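Local coordinates for protein haloacid dehalogenase-like hydrolase (PDB 3PGV) that probably acts as a magnesium-dependent phosphatase of the Cof family in the haloacid dehalogenase-like superfamily, and holds a calcium ion in this crystal, at residues H100-D105 with D189-S194; H175-E180 with H254-D259; K246-A251 with P276-K281. All coordinates share one frame; numbering follows the deposited sequence.

Contact 1 (H100-D105 with D189-S194); sequences HNLDRD and DRVNVS. With EDO (1,2-ethanediol), chain H.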
loop_
_atom_site.group_PDB
_atom_site.type_symbol
_atom_site.label_atom_id
_atom_site.label_comp_id
_atom_site.label_asym_id
_atom_site.label_seq_id
_atom_site.Cartn_x
_atom_site.Cartn_y
_atom_site.Cartn_z
ATOM N N HIS A 100 7.434 1.390 11.262
ATOM C CA HIS A 100 8.610 0.616 10.893
ATOM C C HIS A 100 9.339 1.288 9.747
ATOM O O HIS A 100 8.907 1.217 8.602
ATOM C CB HIS A 100 8.235 -0.835 10.574
ATOM C CG HIS A 100 7.654 -1.571 11.746
ATOM N ND1 HIS A 100 6.803 -2.653 11.571
ATOM C CD2 HIS A 100 7.776 -1.324 13.076
ATOM C CE1 HIS A 100 6.495 -3.069 12.791
ATOM N NE2 HIS A 100 7.067 -2.306 13.730
ATOM N N ASN A 101 10.384 2.033 10.079
ATOM C CA ASN A 101 11.080 2.889 9.135
ATOM C C ASN A 101 12.289 2.246 8.502
ATOM O O ASN A 101 12.765 1.219 8.969
ATOM C CB ASN A 101 11.470 4.213 9.826
ATOM C CG ASN A 101 10.293 4.990 10.306
ATOM O OD1 ASN A 101 9.296 5.143 9.605
ATOM N ND2 ASN A 101 10.386 5.511 11.507
ATOM N N LEU A 102 12.795 2.864 7.428
ATOM C CA LEU A 102 14.030 2.444 6.757
ATOM C C LEU A 102 15.228 2.706 7.655
ATOM O O LEU A 102 15.246 3.724 8.375
ATOM C CB LEU A 102 14.194 3.236 5.455
ATOM C CG LEU A 102 13.440 2.699 4.254
ATOM C CD1 LEU A 102 13.130 3.822 3.259
ATOM C CD2 LEU A 102 14.236 1.563 3.569
ATOM N N ASP A 103 16.264 1.828 7.587
ATOM C CA ASP A 103 17.517 2.065 8.322
ATOM C C ASP A 103 18.133 3.392 7.860
ATOM O O ASP A 103 18.033 3.744 6.664
ATOM C CB ASP A 103 18.508 0.905 8.119
ATOM C CG ASP A 103 18.157 -0.363 8.889
ATOM O OD1 ASP A 103 17.131 -0.355 9.622
ATOM O OD2 ASP A 103 18.934 -1.354 8.795
ATOM N N ARG A 104 18.685 4.168 8.814
ATOM C CA ARG A 104 19.204 5.522 8.565
ATOM C C ARG A 104 20.185 5.587 7.384
ATOM O O ARG A 104 20.069 6.470 6.541
ATOM C CB ARG A 104 19.848 6.087 9.835
ATOM C CG ARG A 104 19.991 7.594 9.828
ATOM C CD ARG A 104 20.753 8.088 11.049
ATOM N NE ARG A 104 20.857 9.549 11.069
ATOM C CZ ARG A 104 21.781 10.237 10.404
ATOM N NH1 ARG A 104 22.673 9.603 9.640
ATOM N NH2 ARG A 104 21.796 11.561 10.460
ATOM N N ASP A 105 21.154 4.668 7.341
ATOM C CA ASP A 105 22.170 4.650 6.286
ATOM C C ASP A 105 21.541 4.416 4.914
ATOM O O ASP A 105 21.975 5.022 3.934
ATOM C CB ASP A 105 23.248 3.584 6.580
ATOM C CG ASP A 105 22.706 2.170 6.639
ATOM O OD1 ASP A 105 21.686 1.955 7.327
ATOM O OD2 ASP A 105 23.279 1.288 5.972
ATOM N N ASP A 189 18.044 -8.259 1.925
ATOM C CA ASP A 189 17.044 -8.363 3.013
ATOM C C ASP A 189 16.728 -7.024 3.691
ATOM O O ASP A 189 15.699 -6.914 4.356
ATOM C CB ASP A 189 17.543 -9.351 4.094
ATOM C CG ASP A 189 17.461 -10.802 3.696
ATOM O OD1 ASP A 189 16.977 -11.086 2.573
ATOM O OD2 ASP A 189 17.849 -11.666 4.521
ATOM N N ARG A 190 17.677 -6.064 3.649
ATOM C CA ARG A 190 17.542 -4.786 4.358
ATOM C C ARG A 190 16.470 -3.852 3.756
ATOM O O ARG A 190 16.075 -2.873 4.402
ATOM C CB ARG A 190 18.888 -4.069 4.447
ATOM C CG ARG A 190 19.948 -4.844 5.193
ATOM C CD ARG A 190 21.172 -3.990 5.438
ATOM N NE ARG A 190 20.880 -2.891 6.361
ATOM C CZ ARG A 190 21.539 -1.741 6.378
ATOM N NH1 ARG A 190 22.499 -1.508 5.496
ATOM N NH2 ARG A 190 21.204 -0.794 7.231
ATOM N N VAL A 191 16.009 -4.145 2.530
ATOM C CA VAL A 191 14.976 -3.334 1.868
ATOM C C VAL A 191 13.874 -4.211 1.298
ATOM O O VAL A 191 14.103 -5.383 0.983
ATOM C CB VAL A 191 15.561 -2.387 0.745
ATOM C CG1 VAL A 191 16.457 -1.306 1.333
ATOM C CG2 VAL A 191 16.298 -3.189 -0.345
ATOM N N ASN A 192 12.692 -3.633 1.127
ATOM C CA ASN A 192 11.642 -4.210 0.337
ATOM C C ASN A 192 11.384 -3.253 -0.826
ATOM O O ASN A 192 10.894 -2.128 -0.613
ATOM C CB ASN A 192 10.363 -4.421 1.146
ATOM C CG ASN A 192 9.174 -4.837 0.268
ATOM O OD1 ASN A 192 9.335 -5.412 -0.827
ATOM N ND2 ASN A 192 7.970 -4.524 0.707
ATOM N N VAL A 193 11.818 -3.645 -2.036
ATOM C CA VAL A 193 11.620 -2.835 -3.225
ATOM C C VAL A 193 10.387 -3.332 -3.976
ATOM O O VAL A 193 10.309 -4.510 -4.323
ATOM C CB VAL A 193 12.893 -2.824 -4.124
ATOM C CG1 VAL A 193 12.687 -1.953 -5.359
ATOM C CG2 VAL A 193 14.109 -2.357 -3.337
ATOM N N SER A 194 9.404 -2.450 -4.190
ATOM C CA SER A 194 8.193 -2.822 -4.931
ATOM C C SER A 194 7.703 -1.712 -5.822
ATOM O O SER A 194 7.617 -0.562 -5.380
ATOM C CB SER A 194 7.072 -3.224 -3.971
ATOM O OG SER A 194 7.372 -4.418 -3.271
HETATM C C1 EDO H . 15.779 -3.898 8.136
HETATM O O1 EDO H . 15.149 -2.678 8.538
HETATM C C2 EDO H . 17.196 -3.982 8.720
HETATM O O2 EDO H . 17.160 -4.032 10.164
HETATM O O HOH W 1 15.977 -0.733 6.465
#
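Arg-190 reaches across to Asp-103 and Asp-105, and this three-residue salt-bridge network carries most of the contact. Its guanidinium meets the Asp-105 carboxylate end-on, the two planes only 13° apart. NH2 donates to OD1 of Asp-105 at 2.8 Å and NH1 to OD2 of Asp-105 at 2.9 Å, each oxygen using its syn lone pair. The second N-H of Arg-190 NH2 goes to OD2 of Asp-103, also 2.8 Å away. That bond is nearly straight (170°) and falls on the anti lone pair, yet the Asp-103 carboxylate is turned well out of the guanidinium plane. Both acids lie at the edge of the arginine, and the two-nitrogen grip on Asp-105, with NH2 also held by Asp-103, fixes the rotation of the guanidinium. Asp-105 presents its carboxylate with CG lying between backbone N and carbonyl carbon (chi1 62°), while the arginine chain bends at chi3. The cation probably offsets the repulsion between the two acids, two residues apart.

A water bridges the backbones, accepting from Asp-103 N at 2.8 Å and donating to Arg-190 O at 3.0 Å. An ethanediol, probably from the crystallisation liquor, donates from O1 to OD1 of Asp-103. Asp-103 occupies the N-cap position of helix 104-110, but its carboxylate is spent on the arginine and the diol and makes no capping bond.

Beside the polar network, CD2 of Leu-102 packs on CG1 of Val-191 at 4.3 Å, the apolar part of the contact. The backbone of Leu-102 is bonded to Ile-163, Val-191 rests on Val-203 of strand 200-205, and Ile-106 and Leu-110 of helix 104-110 extend the layer. The contact fastens the entry from strand 96-99 into the cap domain against edge strand 191-195 of the cap sheet.

Contact 2 (H175-E180 with H254-D259); sequences HLLPLE and HQRLKD. With EDO (1,2-ethanediol), chain J.
A salt bridge from cap to core, Glu-180 to Arg-256, spans the cleft that in haloacid dehalogenase enzymes with a cap of this kind lies over the active site. Glu-180 belongs to cap helix 173-187 and Arg-256 to the first turn of core helix 255-260; the Arg-256 side chain is about 11 Å from that of the calcium ligand Asp-233. The two chains come from opposite directions, both extended, with CG anti to the backbone N in Arg-256 (chi1 -177°). They meet end-on: NH1 of Arg-256 gives a 3.0 Å bond to OE1 of Glu-180, in the guanidinium plane and on a syn lone pair. NH2 of Arg-256 reaches OE2 of Glu-180 at 2.8 Å and is tilted from that plane, the two flat groups standing 46° apart. NH1 also donates to O1 of an ethanediol, probably from the crystallisation liquor, at 3.1 Å. CD2 of Leu-177 approaches NH1 of Arg-256 obliquely, and Phe-195 packs against both charged side chains. Across these two segments the contact rests on the ion pair, and the buried Glu-180 carboxylate of the cap is probably kept ionised by the core arginine.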
loop_
_atom_site.group_PDB
_atom_site.type_symbol
_atom_site.label_atom_id
_atom_site.label_comp_id
_atom_site.label_asym_id
_atom_site.label_seq_id
_atom_site.Cartn_x
_atom_site.Cartn_y
_atom_site.Cartn_z
ATOM N N HIS A 175 12.796 2.443 -17.639
ATOM C CA HIS A 175 13.940 3.124 -17.034
ATOM C C HIS A 175 14.066 2.804 -15.520
ATOM O O HIS A 175 15.176 2.817 -14.985
ATOM C CB HIS A 175 13.849 4.639 -17.272
ATOM C CG HIS A 175 15.060 5.390 -16.826
ATOM N ND1 HIS A 175 16.248 5.336 -17.538
ATOM C CD2 HIS A 175 15.218 6.222 -15.778
ATOM C CE1 HIS A 175 17.100 6.098 -16.874
ATOM N NE2 HIS A 175 16.524 6.670 -15.823
ATOM N N LEU A 176 12.927 2.465 -14.854
ATOM C CA LEU A 176 12.903 2.121 -13.425
ATOM C C LEU A 176 13.350 0.689 -13.153
ATOM O O LEU A 176 13.848 0.402 -12.059
ATOM C CB LEU A 176 11.497 2.355 -12.826
ATOM C CG LEU A 176 11.060 3.820 -12.672
ATOM C CD1 LEU A 176 9.612 3.911 -12.200
ATOM C CD2 LEU A 176 11.979 4.569 -11.723
ATOM N N LEU A 177 13.158 -0.224 -14.135
ATOM C CA LEU A 177 13.522 -1.647 -13.980
ATOM C C LEU A 177 14.999 -1.888 -13.551
ATOM O O LEU A 177 15.229 -2.631 -12.590
ATOM C CB LEU A 177 13.167 -2.448 -15.241
ATOM C CG LEU A 177 11.666 -2.635 -15.488
ATOM C CD1 LEU A 177 11.405 -3.191 -16.872
ATOM C CD2 LEU A 177 11.034 -3.518 -14.415
ATOM N N PRO A 178 16.019 -1.247 -14.208
ATOM C CA PRO A 178 17.409 -1.458 -13.763
ATOM C C PRO A 178 17.677 -0.869 -12.371
ATOM O O PRO A 178 18.543 -1.378 -11.652
ATOM C CB PRO A 178 18.249 -0.770 -14.853
ATOM C CG PRO A 178 17.312 -0.557 -15.992
ATOM C CD PRO A 178 15.968 -0.372 -15.389
ATOM N N LEU A 179 16.915 0.195 -11.975
ATOM C CA LEU A 179 17.053 0.792 -10.641
ATOM C C LEU A 179 16.525 -0.176 -9.573
ATOM O O LEU A 179 17.120 -0.291 -8.487
ATOM C CB LEU A 179 16.323 2.163 -10.560
ATOM C CG LEU A 179 16.376 2.899 -9.175
ATOM C CD1 LEU A 179 17.797 3.159 -8.734
ATOM C CD2 LEU A 179 15.586 4.218 -9.217
ATOM N N GLU A 180 15.443 -0.926 -9.907
ATOM C CA GLU A 180 14.887 -1.951 -9.016
ATOM C C GLU A 180 15.934 -3.035 -8.749
ATOM O O GLU A 180 16.183 -3.382 -7.588
ATOM C CB GLU A 180 13.619 -2.572 -9.635
ATOM C CG GLU A 180 13.003 -3.660 -8.776
ATOM C CD GLU A 180 11.799 -4.353 -9.385
ATOM O OE1 GLU A 180 11.756 -4.479 -10.627
ATOM O OE2 GLU A 180 10.976 -4.893 -8.615
ATOM N N HIS A 254 -1.774 -5.559 -12.459
ATOM C CA HIS A 254 -0.584 -5.618 -13.301
ATOM C C HIS A 254 -0.253 -7.069 -13.642
ATOM O O HIS A 254 -0.416 -7.955 -12.795
ATOM C CB HIS A 254 0.590 -4.935 -12.612
ATOM C CG HIS A 254 0.375 -3.469 -12.436
ATOM N ND1 HIS A 254 0.704 -2.569 -13.432
ATOM C CD2 HIS A 254 -0.207 -2.799 -11.414
ATOM C CE1 HIS A 254 0.344 -1.383 -12.973
ATOM N NE2 HIS A 254 -0.193 -1.474 -11.750
ATOM N N GLN A 255 0.138 -7.323 -14.906
ATOM C CA GLN A 255 0.432 -8.663 -15.411
ATOM C C GLN A 255 1.588 -9.319 -14.643
ATOM O O GLN A 255 1.575 -10.535 -14.435
ATOM C CB GLN A 255 0.744 -8.607 -16.927
ATOM C CG GLN A 255 0.892 -9.984 -17.593
ATOM C CD GLN A 255 -0.400 -10.750 -17.592
ATOM O OE1 GLN A 255 -1.452 -10.255 -18.026
ATOM N NE2 GLN A 255 -0.345 -11.987 -17.145
ATOM N N ARG A 256 2.570 -8.514 -14.195
ATOM C CA ARG A 256 3.711 -9.025 -13.443
ATOM C C ARG A 256 3.257 -9.697 -12.136
ATOM O O ARG A 256 3.852 -10.693 -11.722
ATOM C CB ARG A 256 4.732 -7.904 -13.166
ATOM C CG ARG A 256 5.989 -8.393 -12.437
ATOM C CD ARG A 256 7.052 -7.319 -12.334
ATOM N NE ARG A 256 8.022 -7.617 -11.284
ATOM C CZ ARG A 256 9.015 -6.804 -10.940
ATOM N NH1 ARG A 256 9.198 -5.663 -11.586
ATOM N NH2 ARG A 256 9.826 -7.126 -9.944
ATOM N N LEU A 257 2.186 -9.172 -11.509
ATOM C CA LEU A 257 1.612 -9.762 -10.300
ATOM C C LEU A 257 0.945 -11.093 -10.635
ATOM O O LEU A 257 1.128 -12.074 -9.908
ATOM C CB LEU A 257 0.585 -8.780 -9.633
ATOM C CG LEU A 257 -0.211 -9.345 -8.410
ATOM C CD1 LEU A 257 0.746 -9.773 -7.254
ATOM C CD2 LEU A 257 -1.231 -8.356 -7.928
ATOM N N LYS A 258 0.184 -11.130 -11.747
ATOM C CA LYS A 258 -0.476 -12.361 -12.211
ATOM C C LYS A 258 0.566 -13.439 -12.549
ATOM O O LYS A 258 0.385 -14.602 -12.182
ATOM C CB LYS A 258 -1.371 -12.075 -13.431
ATOM C CG LYS A 258 -2.585 -11.209 -13.102
ATOM C CD LYS A 258 -3.327 -10.794 -14.354
ATOM C CE LYS A 258 -4.520 -9.922 -14.052
ATOM N NZ LYS A 258 -5.239 -9.534 -15.303
ATOM N N ASP A 259 1.679 -13.035 -13.206
ATOM C CA ASP A 259 2.757 -13.938 -13.603
ATOM C C ASP A 259 3.530 -14.480 -12.390
ATOM O O ASP A 259 3.932 -15.647 -12.392
ATOM C CB ASP A 259 3.724 -13.234 -14.569
ATOM C CG ASP A 259 3.126 -12.879 -15.922
ATOM O OD1 ASP A 259 2.016 -13.381 -16.236
ATOM O OD2 ASP A 259 3.787 -12.130 -16.687
HETATM C C1 EDO J . 6.179 -3.736 -12.611
HETATM O O1 EDO J . 7.059 -4.425 -13.508
HETATM C C2 EDO J . 4.780 -4.313 -12.731
HETATM O O2 EDO J . 3.915 -3.633 -11.826
#

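Contact 3 (K246-A251 with P276-K281); sequences KGCIMA and PRYLRK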
loop_
_atom_site.group_PDB
_atom_site.type_symbol
_atom_site.label_atom_id
_atom_site.label_comp_id
_atom_site.label_asym_id
_atom_site.label_seq_id
_atom_site.Cartn_x
_atom_site.Cartn_y
_atom_site.Cartn_z
ATOM N N LYS A 246 -6.387 -16.758 1.949
ATOM C CA LYS A 246 -6.950 -16.683 0.603
ATOM C C LYS A 246 -6.585 -15.323 -0.039
ATOM O O LYS A 246 -6.846 -14.269 0.548
ATOM C CB LYS A 246 -8.481 -16.864 0.651
ATOM C CG LYS A 246 -9.204 -16.590 -0.670
ATOM C CD LYS A 246 -8.902 -17.626 -1.747
ATOM C CE LYS A 246 -9.625 -17.295 -3.026
ATOM N NZ LYS A 246 -9.291 -18.243 -4.110
ATOM N N GLY A 247 -5.954 -15.371 -1.206
ATOM C CA GLY A 247 -5.579 -14.174 -1.953
ATOM C C GLY A 247 -6.282 -14.074 -3.296
ATOM O O GLY A 247 -6.294 -15.038 -4.062
ATOM N N CYS A 248 -6.878 -12.894 -3.593
ATOM C CA CYS A 248 -7.556 -12.639 -4.875
ATOM C C CYS A 248 -6.863 -11.532 -5.635
ATOM O O CYS A 248 -6.661 -10.441 -5.090
ATOM C CB CYS A 248 -9.029 -12.317 -4.657
ATOM S SG CYS A 248 -9.997 -13.683 -3.999
ATOM N N ILE A 249 -6.551 -11.779 -6.913
ATOM C CA ILE A 249 -5.946 -10.782 -7.803
ATOM C C ILE A 249 -7.041 -10.140 -8.676
ATOM O O ILE A 249 -7.877 -10.851 -9.239
ATOM C CB ILE A 249 -4.816 -11.436 -8.675
ATOM C CG1 ILE A 249 -3.662 -11.969 -7.790
ATOM C CG2 ILE A 249 -4.294 -10.459 -9.755
ATOM C CD1 ILE A 249 -2.556 -12.745 -8.580
HETATM N N MSE A 250 -7.058 -8.798 -8.755
HETATM C CA MSE A 250 -8.032 -8.060 -9.578
HETATM C C MSE A 250 -7.794 -8.347 -11.055
HETATM O O MSE A 250 -6.641 -8.502 -11.466
HETATM C CB MSE A 250 -7.903 -6.542 -9.327
HETATM C CG MSE A 250 -8.027 -6.151 -7.858
HETATM SE SE MSE A 250 -9.683 -6.750 -7.084
HETATM C CE MSE A 250 -10.922 -5.738 -8.147
ATOM N N ALA A 251 -8.869 -8.348 -11.873
ATOM C CA ALA A 251 -8.717 -8.514 -13.327
ATOM C C ALA A 251 -7.885 -7.357 -13.900
ATOM O O ALA A 251 -7.104 -7.553 -14.842
ATOM C CB ALA A 251 -10.085 -8.555 -14.003
ATOM N N PRO A 276 -16.561 -6.045 -3.397
ATOM C CA PRO A 276 -17.761 -6.176 -2.548
ATOM C C PRO A 276 -18.757 -7.224 -3.057
ATOM O O PRO A 276 -19.417 -7.881 -2.247
ATOM C CB PRO A 276 -18.352 -4.762 -2.542
ATOM C CG PRO A 276 -17.754 -4.083 -3.706
ATOM C CD PRO A 276 -16.403 -4.663 -3.886
ATOM N N ARG A 277 -18.841 -7.412 -4.398
ATOM C CA ARG A 277 -19.724 -8.429 -4.993
ATOM C C ARG A 277 -19.238 -9.824 -4.654
ATOM O O ARG A 277 -20.044 -10.698 -4.337
ATOM C CB ARG A 277 -19.836 -8.242 -6.515
ATOM C CG ARG A 277 -20.561 -6.976 -6.890
ATOM C CD ARG A 277 -20.730 -6.784 -8.394
ATOM N NE ARG A 277 -21.202 -5.424 -8.688
ATOM C CZ ARG A 277 -22.478 -5.051 -8.632
ATOM N NH1 ARG A 277 -23.426 -5.941 -8.356
ATOM N NH2 ARG A 277 -22.818 -3.788 -8.856
ATOM N N TYR A 278 -17.909 -10.023 -4.670
ATOM C CA TYR A 278 -17.284 -11.297 -4.307
ATOM C C TYR A 278 -17.563 -11.597 -2.837
ATOM O O TYR A 278 -17.902 -12.728 -2.494
ATOM C CB TYR A 278 -15.765 -11.231 -4.559
ATOM C CG TYR A 278 -15.050 -12.551 -4.375
ATOM C CD1 TYR A 278 -14.609 -12.959 -3.117
ATOM C CD2 TYR A 278 -14.738 -13.356 -5.466
ATOM C CE1 TYR A 278 -13.922 -14.160 -2.944
ATOM C CE2 TYR A 278 -14.036 -14.552 -5.309
ATOM C CZ TYR A 278 -13.620 -14.947 -4.047
ATOM O OH TYR A 278 -12.920 -16.117 -3.889
ATOM N N LEU A 279 -17.432 -10.568 -1.971
ATOM C CA LEU A 279 -17.664 -10.684 -0.539
ATOM C C LEU A 279 -19.120 -11.028 -0.218
ATOM O O LEU A 279 -19.367 -11.900 0.617
ATOM C CB LEU A 279 -17.238 -9.393 0.187
ATOM C CG LEU A 279 -15.718 -9.108 0.214
ATOM C CD1 LEU A 279 -15.431 -7.730 0.760
ATOM C CD2 LEU A 279 -14.971 -10.162 1.027
ATOM N N ARG A 280 -20.091 -10.368 -0.907
ATOM C CA ARG A 280 -21.523 -10.661 -0.709
ATOM C C ARG A 280 -21.848 -12.085 -1.131
ATOM O O ARG A 280 -22.625 -12.757 -0.461
ATOM C CB ARG A 280 -22.414 -9.667 -1.478
ATOM C CG ARG A 280 -22.365 -8.262 -0.930
ATOM C CD ARG A 280 -23.628 -7.507 -1.232
ATOM N NE ARG A 280 -23.478 -6.081 -0.946
ATOM C CZ ARG A 280 -24.477 -5.210 -0.986
ATOM N NH1 ARG A 280 -25.715 -5.621 -1.244
ATOM N NH2 ARG A 280 -24.256 -3.930 -0.734
ATOM N N LYS A 281 -21.230 -12.558 -2.233
ATOM C CA LYS A 281 -21.430 -13.918 -2.731
ATOM C C LYS A 281 -20.847 -14.940 -1.744
ATOM O O LYS A 281 -21.458 -15.984 -1.497
ATOM C CB LYS A 281 -20.782 -14.074 -4.126
ATOM C CG LYS A 281 -21.130 -15.380 -4.823
ATOM C CD LYS A 281 -20.475 -15.480 -6.183
#
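The sulfur of Cys-248 and the ring of Tyr-278 make a sulfur-aromatic contact between strand 246-249 and the C-terminal helix 274-283, within the Rossmann-like alpha/beta core of the haloacid dehalogenase fold. SG of Cys-248 lies 4.3 Å from the ring centroid of Tyr-278, in an oblique approach 30° off the ring normal. It is displaced toward the hydroxyl end, with CZ of Tyr-278 3.8 Å from SG of Cys-248. Tyr-278 points from its helix to the strand with CG anti to the backbone N (chi1 -173°), which carries the phenol over to the strand. Cys-248 and Lys-246 are two residues apart on the strand and both leave it on the side facing the helix; no hydrogen bond joins the two segments.

The polar ends are settled by a third element. Glu-265, on the neighbouring edge strand 265-266, accepts a hydrogen bond from the hydroxyl of Tyr-278 and forms a salt bridge with the ammonium group of Lys-246 through the same OE1, so one carboxylate oxygen draws the two groups together. Farther out, Ile-229 of strand 228-232 touches both Lys-246 and Tyr-278, and Phe-231 packs on Cys-248. Helix 274-283 is held on another side by helix 41-51, where Arg-280 bonds to Thr-46 and to the carbonyl of Tyr-42. Lys-246 fits beside the phenol because its chain bends at chi2 (69°) before running out straight, which puts CE of Lys-246 3.6 Å from OH of Tyr-278.

From the N terminus, contact 1 opens where the chain enters the cap and closes at 189-194, after much of the cap sheet and helix 173-187 have been built. Contact 2 opens within that loop, at 175-180, and closes later in the core at 254-259, so the two cross. Contact 3 opens at 246-251, just before contact 2 closes, and ends at 276-281; it crosses contact 2 but follows contact 1 in series. Contact 1 lies within the cap and its entry, contact 3 within the core, and contact 2 joins the two. CG1 of Val-193 packs 3.8 Å from CG of Glu-180, while NZ of Lys-258 probably hydrogen-bonds O of Ala-251.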